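Transcriptional regulator, LacI family (Corynebacterium glutamicum, PDB 3H5T) activates transcription of the inositol phosphate synthase gene in an inositol-dependent way, binding a palindromic promoter motif and regulating cell wall biogenesis. Local coordinates at residues N28-P33 against Q42-T47; V89-G94 against F326-T331; V118-L123 against I144-A149; G131-S136 against E330-M335. One frame throughout, in Å; residues are numbered along the deposited sequence.

Contact 1 of 4, residues N28-P33 against Q42-T47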
loop_
_atom_site.group_PDB
_atom_site.type_symbol
_atom_site.label_atom_id
_atom_site.label_comp_id
_atom_site.label_asym_id
_atom_site.label_seq_id
_atom_site.Cartn_x
_atom_site.Cartn_y
_atom_site.Cartn_z
ATOM N N ASN A 28 -2.835 -40.392 15.387
ATOM C CA ASN A 28 -2.001 -41.570 15.178
ATOM C C ASN A 28 -1.935 -41.919 13.698
ATOM O O ASN A 28 -0.914 -42.380 13.200
ATOM C CB ASN A 28 -2.540 -42.756 15.976
ATOM C CG ASN A 28 -2.397 -42.554 17.468
ATOM O OD1 ASN A 28 -1.600 -41.738 17.910
ATOM N ND2 ASN A 28 -3.153 -43.310 18.251
ATOM N N ALA A 29 -3.034 -41.689 12.995
ATOM C CA ALA A 29 -3.082 -41.971 11.571
ATOM C C ALA A 29 -1.951 -41.218 10.873
ATOM O O ALA A 29 -1.414 -41.686 9.875
ATOM C CB ALA A 29 -4.429 -41.539 11.002
ATOM N N TYR A 30 -1.590 -40.058 11.420
ATOM C CA TYR A 30 -0.537 -39.215 10.854
ATOM C C TYR A 30 0.853 -39.387 11.440
ATOM O O TYR A 30 1.827 -39.417 10.693
ATOM C CB TYR A 30 -0.931 -37.731 10.972
ATOM C CG TYR A 30 -2.057 -37.333 10.049
ATOM C CD1 TYR A 30 -1.801 -36.952 8.734
ATOM C CD2 TYR A 30 -3.386 -37.403 10.465
ATOM C CE1 TYR A 30 -2.834 -36.658 7.853
ATOM C CE2 TYR A 30 -4.427 -37.108 9.595
ATOM C CZ TYR A 30 -4.141 -36.740 8.289
ATOM O OH TYR A 30 -5.160 -36.471 7.414
ATOM N N ASN A 31 0.938 -39.498 12.769
ATOM C CA ASN A 31 2.220 -39.599 13.478
ATOM C C ASN A 31 2.621 -40.956 14.072
ATOM O O ASN A 31 3.788 -41.164 14.405
ATOM C CB ASN A 31 2.263 -38.561 14.608
ATOM C CG ASN A 31 1.682 -37.218 14.202
ATOM O OD1 ASN A 31 0.505 -36.939 14.431
ATOM N ND2 ASN A 31 2.501 -36.382 13.591
ATOM N N ARG A 32 1.665 -41.866 14.224
ATOM C CA ARG A 32 1.933 -43.184 14.803
ATOM C C ARG A 32 1.045 -44.224 14.118
ATOM O O ARG A 32 0.174 -44.830 14.748
ATOM C CB ARG A 32 1.644 -43.147 16.307
ATOM C CG ARG A 32 2.569 -42.225 17.097
ATOM C CD ARG A 32 1.958 -41.835 18.438
ATOM N NE ARG A 32 1.542 -42.992 19.233
ATOM C CZ ARG A 32 2.373 -43.800 19.887
ATOM N NH1 ARG A 32 3.682 -43.581 19.855
ATOM N NH2 ARG A 32 1.894 -44.842 20.555
ATOM N N PRO A 33 1.273 -44.454 12.814
ATOM C CA PRO A 33 0.526 -45.400 11.977
ATOM C C PRO A 33 0.377 -46.784 12.585
ATOM O O PRO A 33 -0.682 -47.406 12.472
ATOM C CB PRO A 33 1.339 -45.442 10.684
ATOM C CG PRO A 33 2.032 -44.111 10.661
ATOM C CD PRO A 33 2.446 -43.936 12.090
ATOM N N GLN A 42 -6.414 -45.756 6.583
ATOM C CA GLN A 42 -6.859 -45.367 5.255
ATOM C C GLN A 42 -8.182 -44.603 5.330
ATOM O O GLN A 42 -8.361 -43.591 4.650
ATOM C CB GLN A 42 -7.021 -46.599 4.365
ATOM C CG GLN A 42 -7.108 -46.235 2.907
ATOM C CD GLN A 42 -5.922 -45.386 2.481
ATOM O OE1 GLN A 42 -4.785 -45.866 2.432
ATOM N NE2 GLN A 42 -6.176 -44.112 2.188
ATOM N N ARG A 43 -9.104 -45.085 6.159
ATOM C CA ARG A 43 -10.394 -44.420 6.326
ATOM C C ARG A 43 -10.218 -42.993 6.871
ATOM O O ARG A 43 -10.880 -42.056 6.423
ATOM C CB ARG A 43 -11.289 -45.230 7.270
ATOM C CG ARG A 43 -12.725 -44.736 7.325
ATOM C CD ARG A 43 -13.543 -45.570 8.283
ATOM N NE ARG A 43 -13.590 -46.963 7.865
ATOM C CZ ARG A 43 -14.275 -47.405 6.816
ATOM N NH1 ARG A 43 -14.983 -46.559 6.072
ATOM N NH2 ARG A 43 -14.246 -48.697 6.507
ATOM N N ILE A 44 -9.327 -42.835 7.844
ATOM C CA ILE A 44 -9.060 -41.529 8.432
ATOM C C ILE A 44 -8.432 -40.617 7.381
ATOM O O ILE A 44 -8.797 -39.449 7.265
ATOM C CB ILE A 44 -8.110 -41.657 9.648
ATOM C CG1 ILE A 44 -8.863 -42.297 10.816
ATOM C CG2 ILE A 44 -7.551 -40.285 10.043
ATOM C CD1 ILE A 44 -7.961 -42.771 11.920
ATOM N N LEU A 45 -7.499 -41.161 6.608
ATOM C CA LEU A 45 -6.838 -40.395 5.561
ATOM C C LEU A 45 -7.797 -39.975 4.441
ATOM O O LEU A 45 -7.750 -38.834 3.977
ATOM C CB LEU A 45 -5.680 -41.203 4.976
ATOM C CG LEU A 45 -4.511 -41.458 5.927
ATOM C CD1 LEU A 45 -3.382 -42.141 5.157
ATOM C CD2 LEU A 45 -4.024 -40.131 6.532
ATOM N N ASP A 46 -8.665 -40.889 4.010
ATOM C CA ASP A 46 -9.616 -40.579 2.952
ATOM C C ASP A 46 -10.653 -39.586 3.442
ATOM O O ASP A 46 -11.060 -38.698 2.699
ATOM C CB ASP A 46 -10.315 -41.844 2.450
ATOM C CG ASP A 46 -9.359 -42.815 1.782
ATOM O OD1 ASP A 46 -8.326 -42.371 1.229
ATOM O OD2 ASP A 46 -9.651 -44.025 1.795
ATOM N N THR A 47 -11.094 -39.744 4.690
ATOM C CA THR A 47 -12.063 -38.816 5.262
ATOM C C THR A 47 -11.421 -37.420 5.313
ATOM O O THR A 47 -12.098 -36.410 5.142
ATOM C CB THR A 47 -12.490 -39.249 6.689
ATOM O OG1 THR A 47 -13.263 -40.452 6.618
ATOM C CG2 THR A 47 -13.325 -38.176 7.347
#
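Ala29 and Ile44 mark the closest approach of the two backbones, their CA atoms 6.8 Å apart where the end of helix 23-31 faces helix 38-50. The first of these is the second helix of the helix-turn-helix, which in LacI-family regulators enters the major groove, probably here too; helix 38-50 packs against it within the headpiece. Arg32 is the first residue to leave helical geometry; Ala29 and Tyr30, on the last turn before it, make the contact. Ala29 CB is directed toward helix 38-50 and meets Ile44 CG2 at 3.5 Å, while Ile44 CD1 lies 3.9 Å from Ala29 CB. Leu45, the next residue, turns to Tyr30: its CD2 sits over one face of the phenol ring, 4.2 Å from the centroid and 26° off the normal, a CH-pi contact. Tyr30 CG stands beside the backbone N (chi1 -71°), which swings the ring toward helix 38-50 although its CB sets out obliquely. Tyr30 and Leu45 lie alongside one another, running opposite ways, and Ala48 also touches the tyrosine. Leu19, Ile21 and Leu36 also touch Ile44. Across the interface the chemistry is dispersive, so the placing of helix 23-31 probably rests here on the fit of apolar groups.

Contact 2 of 4, residues V89-G94 against F326-T331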
loop_
_atom_site.group_PDB
_atom_site.type_symbol
_atom_site.label_atom_id
_atom_site.label_comp_id
_atom_site.label_asym_id
_atom_site.label_seq_id
_atom_site.Cartn_x
_atom_site.Cartn_y
_atom_site.Cartn_z
ATOM N N VAL A 89 2.607 -2.943 4.672
ATOM C CA VAL A 89 2.590 -4.249 5.317
ATOM C C VAL A 89 1.297 -4.987 4.950
ATOM O O VAL A 89 1.265 -6.210 4.909
ATOM C CB VAL A 89 2.713 -4.128 6.858
ATOM C CG1 VAL A 89 2.465 -5.486 7.512
ATOM C CG2 VAL A 89 4.096 -3.614 7.233
ATOM N N ASP A 90 0.230 -4.248 4.676
ATOM C CA ASP A 90 -1.017 -4.884 4.295
ATOM C C ASP A 90 -0.865 -5.345 2.852
ATOM O O ASP A 90 -1.386 -6.391 2.467
ATOM C CB ASP A 90 -2.188 -3.906 4.432
ATOM C CG ASP A 90 -2.610 -3.695 5.883
ATOM O OD1 ASP A 90 -3.382 -2.745 6.148
ATOM O OD2 ASP A 90 -2.174 -4.483 6.758
ATOM N N PHE A 91 -0.143 -4.560 2.055
ATOM C CA PHE A 91 0.100 -4.912 0.660
ATOM C C PHE A 91 0.901 -6.211 0.626
ATOM O O PHE A 91 0.481 -7.188 0.003
ATOM C CB PHE A 91 0.887 -3.806 -0.045
ATOM C CG PHE A 91 1.402 -4.191 -1.416
ATOM C CD1 PHE A 91 0.541 -4.252 -2.511
ATOM C CD2 PHE A 91 2.760 -4.447 -1.618
ATOM C CE1 PHE A 91 1.029 -4.558 -3.802
ATOM C CE2 PHE A 91 3.253 -4.751 -2.900
ATOM C CZ PHE A 91 2.382 -4.806 -3.997
ATOM N N LEU A 92 2.042 -6.214 1.317
ATOM C CA LEU A 92 2.923 -7.381 1.370
ATOM C C LEU A 92 2.237 -8.640 1.917
ATOM O O LEU A 92 2.579 -9.758 1.523
ATOM C CB LEU A 92 4.189 -7.052 2.183
ATOM C CG LEU A 92 5.089 -6.003 1.503
ATOM C CD1 LEU A 92 6.236 -5.599 2.400
ATOM C CD2 LEU A 92 5.609 -6.569 0.197
ATOM N N ALA A 93 1.270 -8.472 2.813
ATOM C CA ALA A 93 0.551 -9.631 3.337
ATOM C C ALA A 93 -0.132 -10.254 2.123
ATOM O O ALA A 93 -0.182 -11.475 1.967
ATOM C CB ALA A 93 -0.498 -9.200 4.372
ATOM N N GLY A 94 -0.636 -9.379 1.261
ATOM C CA GLY A 94 -1.310 -9.804 0.055
ATOM C C GLY A 94 -0.383 -10.544 -0.876
ATOM O O GLY A 94 -0.770 -11.554 -1.451
ATOM N N PHE A 326 -2.229 -9.265 -3.298
ATOM C CA PHE A 326 -2.558 -10.618 -3.731
ATOM C C PHE A 326 -2.636 -10.669 -5.250
ATOM O O PHE A 326 -2.077 -11.573 -5.874
ATOM C CB PHE A 326 -3.895 -11.086 -3.147
ATOM C CG PHE A 326 -4.236 -12.513 -3.494
ATOM C CD1 PHE A 326 -3.592 -13.573 -2.861
ATOM C CD2 PHE A 326 -5.177 -12.798 -4.475
ATOM C CE1 PHE A 326 -3.886 -14.905 -3.203
ATOM C CE2 PHE A 326 -5.476 -14.120 -4.824
ATOM C CZ PHE A 326 -4.826 -15.173 -4.184
ATOM N N LYS A 327 -3.328 -9.707 -5.852
ATOM C CA LYS A 327 -3.439 -9.680 -7.310
ATOM C C LYS A 327 -2.056 -9.472 -7.925
ATOM O O LYS A 327 -1.750 -10.022 -8.987
ATOM C CB LYS A 327 -4.366 -8.547 -7.783
ATOM C CG LYS A 327 -5.810 -8.668 -7.355
ATOM C CD LYS A 327 -6.654 -7.604 -8.022
ATOM C CE LYS A 327 -8.134 -7.911 -7.846
ATOM N NZ LYS A 327 -8.478 -9.294 -8.311
ATOM N N ALA A 328 -1.226 -8.670 -7.256
ATOM C CA ALA A 328 0.117 -8.392 -7.751
ATOM C C ALA A 328 0.917 -9.682 -7.847
ATOM O O ALA A 328 1.378 -10.050 -8.923
ATOM C CB ALA A 328 0.817 -7.398 -6.842
ATOM N N GLY A 329 1.068 -10.370 -6.719
ATOM C CA GLY A 329 1.805 -11.624 -6.694
ATOM C C GLY A 329 1.222 -12.669 -7.632
ATOM O O GLY A 329 1.966 -13.356 -8.327
ATOM N N GLU A 330 -0.105 -12.797 -7.651
ATOM C CA GLU A 330 -0.772 -13.759 -8.537
ATOM C C GLU A 330 -0.468 -13.447 -9.990
ATOM O O GLU A 330 -0.144 -14.338 -10.777
ATOM C CB GLU A 330 -2.289 -13.736 -8.335
ATOM C CG GLU A 330 -2.774 -14.615 -7.196
ATOM C CD GLU A 330 -2.442 -16.079 -7.423
ATOM O OE1 GLU A 330 -2.634 -16.893 -6.487
ATOM O OE2 GLU A 330 -1.988 -16.414 -8.545
ATOM N N THR A 331 -0.578 -12.173 -10.345
ATOM C CA THR A 331 -0.308 -11.747 -11.702
ATOM C C THR A 331 1.123 -12.130 -12.056
ATOM O O THR A 331 1.384 -12.634 -13.146
ATOM C CB THR A 331 -0.488 -10.234 -11.840
ATOM O OG1 THR A 331 -1.840 -9.893 -11.524
ATOM C CG2 THR A 331 -0.179 -9.777 -13.243
#
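Gly94 and Phe326 bring together two helices of the N-terminal subdomain of a periplasmic-binding-protein fold, the core shared by LacI-family regulators. Helix 86-98 belongs to the early part of the chain, whereas helix 321-336 comes from near its end, and both pack against the large mixed sheet. The close part is backbone on backbone: with no side chain on Gly94, its CA comes within 4.1 Å of the CA of Phe326. Gly94 O faces Phe326 CA. The amide N of Phe326 is also near that carbonyl, but the angle is too poor for a hydrogen bond. The same oxygen, Gly94 O, lies at the edge of the Phe326 ring, near its plane, 3.7 Å from CD1.

Things are looser on the outer, partly exposed side. Phe326 CG is anti to the backbone N (chi1 -176°), and the ring leads away from segment 89-94 toward Gln97 and Ala98, with Glu330 CG lying over one of its faces, offset toward the ring's periphery. Lys327 likewise extends away from the interface. Toward the sheet the contact is buried again but less intimate: Phe91 stacks on Tyr135 and touches Ala157, while Ala328 rests on Ile169. Between Phe91 and Ala328 the approach is oblique and light, with both CE1 and CZ of the Phe91 ring lying 4.2 Å from Ala328 CB.

Contact 3 of 4, residues V118-L123 against I144-A149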
loop_
_atom_site.group_PDB
_atom_site.type_symbol
_atom_site.label_atom_id
_atom_site.label_comp_id
_atom_site.label_asym_id
_atom_site.label_seq_id
_atom_site.Cartn_x
_atom_site.Cartn_y
_atom_site.Cartn_z
ATOM N N VAL A 118 24.124 2.310 -13.802
ATOM C CA VAL A 118 25.049 1.250 -13.413
ATOM C C VAL A 118 24.771 0.796 -11.983
ATOM O O VAL A 118 24.915 -0.382 -11.657
ATOM C CB VAL A 118 26.527 1.692 -13.515
ATOM C CG1 VAL A 118 26.814 2.811 -12.533
ATOM C CG2 VAL A 118 27.431 0.499 -13.237
ATOM N N SER A 119 24.372 1.728 -11.125
ATOM C CA SER A 119 24.069 1.379 -9.743
ATOM C C SER A 119 22.797 0.535 -9.696
ATOM O O SER A 119 22.752 -0.510 -9.052
ATOM C CB SER A 119 23.871 2.643 -8.903
ATOM O OG SER A 119 25.014 3.478 -8.948
ATOM N N ALA A 120 21.768 0.995 -10.396
ATOM C CA ALA A 120 20.487 0.303 -10.430
ATOM C C ALA A 120 20.592 -1.085 -11.055
ATOM O O ALA A 120 19.992 -2.039 -10.568
ATOM C CB ALA A 120 19.469 1.140 -11.194
ATOM N N GLN A 121 21.374 -1.190 -12.122
ATOM C CA GLN A 121 21.546 -2.451 -12.828
ATOM C C GLN A 121 22.325 -3.499 -12.040
ATOM O O GLN A 121 22.112 -4.695 -12.222
ATOM C CB GLN A 121 22.176 -2.181 -14.200
ATOM C CG GLN A 121 21.290 -1.247 -15.041
ATOM C CD GLN A 121 21.926 -0.776 -16.344
ATOM O OE1 GLN A 121 23.135 -0.508 -16.406
ATOM N NE2 GLN A 121 21.103 -0.650 -17.389
ATOM N N GLN A 122 23.217 -3.063 -11.157
ATOM C CA GLN A 122 23.969 -4.010 -10.336
ATOM C C GLN A 122 23.061 -4.528 -9.224
ATOM O O GLN A 122 23.139 -5.688 -8.827
ATOM C CB GLN A 122 25.191 -3.350 -9.715
ATOM C CG GLN A 122 26.308 -3.116 -10.692
ATOM C CD GLN A 122 27.593 -2.710 -10.009
ATOM O OE1 GLN A 122 28.628 -2.554 -10.661
ATOM N NE2 GLN A 122 27.538 -2.539 -8.688
ATOM N N LEU A 123 22.206 -3.657 -8.711
ATOM C CA LEU A 123 21.284 -4.066 -7.671
ATOM C C LEU A 123 20.354 -5.119 -8.272
ATOM O O LEU A 123 20.235 -6.230 -7.749
ATOM C CB LEU A 123 20.463 -2.865 -7.173
ATOM C CG LEU A 123 19.370 -3.232 -6.159
ATOM C CD1 LEU A 123 20.010 -3.973 -4.988
ATOM C CD2 LEU A 123 18.642 -1.979 -5.668
ATOM N N ILE A 144 13.537 0.556 -12.911
ATOM C CA ILE A 144 12.552 0.043 -13.856
ATOM C C ILE A 144 13.292 -0.370 -15.130
ATOM O O ILE A 144 13.090 -1.475 -15.642
ATOM C CB ILE A 144 11.507 1.119 -14.226
ATOM C CG1 ILE A 144 10.674 1.489 -12.996
ATOM C CG2 ILE A 144 10.625 0.620 -15.366
ATOM C CD1 ILE A 144 9.849 0.356 -12.438
ATOM N N ASP A 145 14.152 0.521 -15.633
ATOM C CA ASP A 145 14.928 0.250 -16.848
ATOM C C ASP A 145 15.880 -0.926 -16.632
ATOM O O ASP A 145 16.093 -1.738 -17.533
ATOM C CB ASP A 145 15.739 1.482 -17.275
ATOM C CG ASP A 145 14.872 2.722 -17.487
ATOM O OD1 ASP A 145 13.851 2.640 -18.205
ATOM O OD2 ASP A 145 15.216 3.788 -16.935
ATOM N N ALA A 146 16.456 -1.015 -15.435
ATOM C CA ALA A 146 17.363 -2.103 -15.122
ATOM C C ALA A 146 16.625 -3.439 -15.182
ATOM O O ALA A 146 17.155 -4.424 -15.677
ATOM C CB ALA A 146 17.982 -1.896 -13.748
ATOM N N ILE A 147 15.397 -3.468 -14.680
ATOM C CA ILE A 147 14.591 -4.688 -14.696
ATOM C C ILE A 147 14.232 -5.092 -16.127
ATOM O O ILE A 147 14.190 -6.278 -16.450
ATOM C CB ILE A 147 13.288 -4.497 -13.875
ATOM C CG1 ILE A 147 13.634 -4.428 -12.387
ATOM C CG2 ILE A 147 12.308 -5.620 -14.155
ATOM C CD1 ILE A 147 12.455 -4.160 -11.486
ATOM N N ARG A 148 13.978 -4.097 -16.975
ATOM C CA ARG A 148 13.629 -4.327 -18.377
ATOM C C ARG A 148 14.837 -4.868 -19.144
ATOM O O ARG A 148 14.709 -5.761 -19.989
ATOM C CB ARG A 148 13.171 -3.013 -19.015
ATOM C CG ARG A 148 12.676 -3.133 -20.443
ATOM C CD ARG A 148 12.424 -1.764 -21.049
ATOM N NE ARG A 148 11.500 -0.965 -20.248
ATOM C CZ ARG A 148 10.212 -1.245 -20.110
ATOM N NH1 ARG A 148 9.695 -2.298 -20.724
ATOM N NH2 ARG A 148 9.445 -0.485 -19.344
ATOM N N ALA A 149 16.011 -4.318 -18.841
ATOM C CA ALA A 149 17.250 -4.725 -19.492
ATOM C C ALA A 149 17.618 -6.154 -19.130
ATOM O O ALA A 149 18.321 -6.819 -19.880
ATOM C CB ALA A 149 18.378 -3.783 -19.103
#
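Ala149 N bonds to Asp145 O at 2.9 Å, a regular helical bond in the turn that carries Ala149, whose CB is directed toward helix 117-125. The two helices are successive crossover helices of the Rossmann-like N-terminal subdomain: helix 117-125 leads into strand 132-135, and helix 142-150 carries the chain from there to the parallel strand 154-157. Their axes pass 8.4 Å apart with a signed crossing angle of -54°, and small residues allow that approach. Ala146 is at the middle of the contact. Its CB is directed at helix 117-125 and lies 3.6 Å from Gln121 CG, while the backbone oxygen of Ala120 comes within 3.8 Å of the same Ala146 methyl. Ala120 CB adds a methyl-to-methyl contact with Ala146 CB at 4.2 Å.

Gln121 uses its aliphatic part here. CG is anti to the carbonyl carbon (chi1 -59°), and the chain is extended beyond it, which carries the amide along the outer side of the contact toward exposed Ala149. Ile144 and Ile147 turn away from this interface and pack on Ile134 of strand 132-135, so one flank of the helix meets its neighbour and another meets the sheet. Arg148 makes a salt bridge to Glu163 and a hydrogen bond to Glu164 O. At the outer edge of the contact, Gln121 NE2 stands 4.5 Å from Ala149 CB.

Contact 4 of 4, residues G131-S136 against E330-M335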
loop_
_atom_site.group_PDB
_atom_site.type_symbol
_atom_site.label_atom_id
_atom_site.label_comp_id
_atom_site.label_asym_id
_atom_site.label_seq_id
_atom_site.Cartn_x
_atom_site.Cartn_y
_atom_site.Cartn_z
ATOM N N GLY A 131 11.121 -13.415 -10.685
ATOM C CA GLY A 131 10.192 -12.362 -11.047
ATOM C C GLY A 131 10.196 -11.250 -10.019
ATOM O O GLY A 131 10.686 -11.428 -8.906
ATOM N N VAL A 132 9.645 -10.099 -10.378
ATOM C CA VAL A 132 9.631 -8.988 -9.447
ATOM C C VAL A 132 8.344 -8.174 -9.432
ATOM O O VAL A 132 7.790 -7.841 -10.472
ATOM C CB VAL A 132 10.808 -8.025 -9.727
ATOM C CG1 VAL A 132 10.705 -7.488 -11.135
ATOM C CG2 VAL A 132 10.810 -6.875 -8.708
ATOM N N VAL A 133 7.873 -7.870 -8.231
ATOM C CA VAL A 133 6.683 -7.049 -8.057
ATOM C C VAL A 133 7.229 -5.657 -7.792
ATOM O O VAL A 133 7.880 -5.431 -6.769
ATOM C CB VAL A 133 5.850 -7.503 -6.834
ATOM C CG1 VAL A 133 4.775 -6.474 -6.533
ATOM C CG2 VAL A 133 5.234 -8.873 -7.105
ATOM N N ILE A 134 7.009 -4.732 -8.719
ATOM C CA ILE A 134 7.512 -3.388 -8.522
ATOM C C ILE A 134 6.490 -2.651 -7.699
ATOM O O ILE A 134 5.332 -2.509 -8.101
ATOM C CB ILE A 134 7.767 -2.670 -9.860
ATOM C CG1 ILE A 134 8.918 -3.373 -10.593
ATOM C CG2 ILE A 134 8.127 -1.219 -9.612
ATOM C CD1 ILE A 134 9.200 -2.873 -11.989
ATOM N N TYR A 135 6.921 -2.192 -6.531
ATOM C CA TYR A 135 6.015 -1.502 -5.634
ATOM C C TYR A 135 6.201 -0.008 -5.467
ATOM O O TYR A 135 7.175 0.446 -4.874
ATOM C CB TYR A 135 6.060 -2.162 -4.255
ATOM C CG TYR A 135 5.166 -1.502 -3.243
ATOM C CD1 TYR A 135 3.803 -1.324 -3.495
ATOM C CD2 TYR A 135 5.673 -1.060 -2.023
ATOM C CE1 TYR A 135 2.960 -0.717 -2.545
ATOM C CE2 TYR A 135 4.846 -0.451 -1.067
ATOM C CZ TYR A 135 3.495 -0.285 -1.335
ATOM O OH TYR A 135 2.687 0.303 -0.393
ATOM N N SER A 136 5.245 0.747 -5.991
ATOM C CA SER A 136 5.234 2.195 -5.853
ATOM C C SER A 136 6.559 2.870 -6.173
ATOM O O SER A 136 7.176 3.498 -5.320
ATOM C CB SER A 136 4.806 2.542 -4.430
ATOM O OG SER A 136 4.674 3.936 -4.265
ATOM N N GLU A 330 -0.105 -12.797 -7.651
ATOM C CA GLU A 330 -0.772 -13.759 -8.537
ATOM C C GLU A 330 -0.468 -13.447 -9.990
ATOM O O GLU A 330 -0.144 -14.338 -10.777
ATOM C CB GLU A 330 -2.289 -13.736 -8.335
ATOM C CG GLU A 330 -2.774 -14.615 -7.196
ATOM C CD GLU A 330 -2.442 -16.079 -7.423
ATOM O OE1 GLU A 330 -2.634 -16.893 -6.487
ATOM O OE2 GLU A 330 -1.988 -16.414 -8.545
ATOM N N THR A 331 -0.578 -12.173 -10.345
ATOM C CA THR A 331 -0.308 -11.747 -11.702
ATOM C C THR A 331 1.123 -12.130 -12.056
ATOM O O THR A 331 1.384 -12.634 -13.146
ATOM C CB THR A 331 -0.488 -10.234 -11.840
ATOM O OG1 THR A 331 -1.840 -9.893 -11.524
ATOM C CG2 THR A 331 -0.179 -9.777 -13.243
ATOM N N LEU A 332 2.046 -11.904 -11.125
ATOM C CA LEU A 332 3.448 -12.228 -11.363
ATOM C C LEU A 332 3.619 -13.725 -11.625
ATOM O O LEU A 332 4.194 -14.121 -12.647
ATOM C CB LEU A 332 4.314 -11.798 -10.170
ATOM C CG LEU A 332 5.825 -12.032 -10.321
ATOM C CD1 LEU A 332 6.315 -11.370 -11.589
ATOM C CD2 LEU A 332 6.574 -11.479 -9.121
ATOM N N LEU A 333 3.107 -14.550 -10.714
ATOM C CA LEU A 333 3.206 -15.996 -10.870
ATOM C C LEU A 333 2.607 -16.478 -12.193
ATOM O O LEU A 333 3.209 -17.310 -12.869
ATOM C CB LEU A 333 2.541 -16.706 -9.693
ATOM C CG LEU A 333 3.242 -16.473 -8.356
ATOM C CD1 LEU A 333 2.577 -17.310 -7.259
ATOM C CD2 LEU A 333 4.714 -16.843 -8.495
ATOM N N LYS A 334 1.436 -15.967 -12.570
ATOM C CA LYS A 334 0.833 -16.363 -13.841
ATOM C C LYS A 334 1.726 -15.949 -15.006
ATOM O O LYS A 334 1.765 -16.637 -16.030
ATOM C CB LYS A 334 -0.536 -15.722 -14.033
ATOM C CG LYS A 334 -1.677 -16.431 -13.364
ATOM C CD LYS A 334 -2.965 -15.668 -13.621
ATOM C CE LYS A 334 -4.170 -16.424 -13.093
ATOM N NZ LYS A 334 -3.986 -16.792 -11.666
ATOM N N MET A 335 2.428 -14.821 -14.861
ATOM C CA MET A 335 3.331 -14.337 -15.909
ATOM C C MET A 335 4.482 -15.330 -16.078
ATOM O O MET A 335 4.807 -15.747 -17.186
ATOM C CB MET A 335 3.927 -12.971 -15.539
ATOM C CG MET A 335 3.095 -11.737 -15.871
ATOM S SD MET A 335 3.938 -10.195 -15.329
ATOM C CE MET A 335 5.014 -9.934 -16.703
#
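Leu332 meets Val133 because chi1 of -178° sends its CG opposite the backbone N and chi2 of 55° spreads the two methyls over strand 132-135. On the strand side, chi1 of Val133 is 169°, a setting that leaves CG2 beside its own backbone N and turned to the helix. The two side chains cross obliquely, Leu332 CD2 touching Val133 CG2 at 3.6 Å. The same leucine methyl also lies over the Gly131-Val132 peptide, 3.7 Å from Gly131 C and 3.6 Å from Val132 N; Leu332 CD1 comes to 3.8 Å from that nitrogen. Gly131 has no side chain, so the leucine can settle directly against the backbone.

Val132 directs its CB to the other face of the sheet, where Ile147 of helix 142-150 receives it. Helix 321-336 thus covers one face of the sheet, here in its parallel part, and helix 142-150 the opposite one, the three-layer sandwich of the LacI-type core. Ile71 on strand 70-75 flanks Leu332. Farther out, Lys334 NZ and Glu330 OE2 form only a long ion pair on the helix.

Backbone bonds tie Gly131 and Val133 to strand 70-75 and Val132 to Val155 on strand 154-157. With these backbone groups paired within the sheet, the helix can meet the strand with hydrocarbon, which Leu332 supplies through both methyl branches.

Overall arrangement
Contact 1 stands apart in the DNA-binding headpiece, its centre about 35 Å from that of contact 2, the nearest of the others. Contacts 2 to 4 all belong to the N-terminal subdomain. Contacts 2 and 4 are buried, share helix 321-336 and adjoin one another: Phe91 CZ and Ala328 CB both reach Val133 CG1. Contact 3 lies across the sheet, partly exposed, and adjoins contact 4 through the other flank of helix 142-150. Chemistry follows place: ring face and methyls in the small headpiece, a glycine carbonyl against backbone in contact 2, alanines and an outlying glutamine stem in contact 3, and branched hydrocarbon on an inner strand in contact 4.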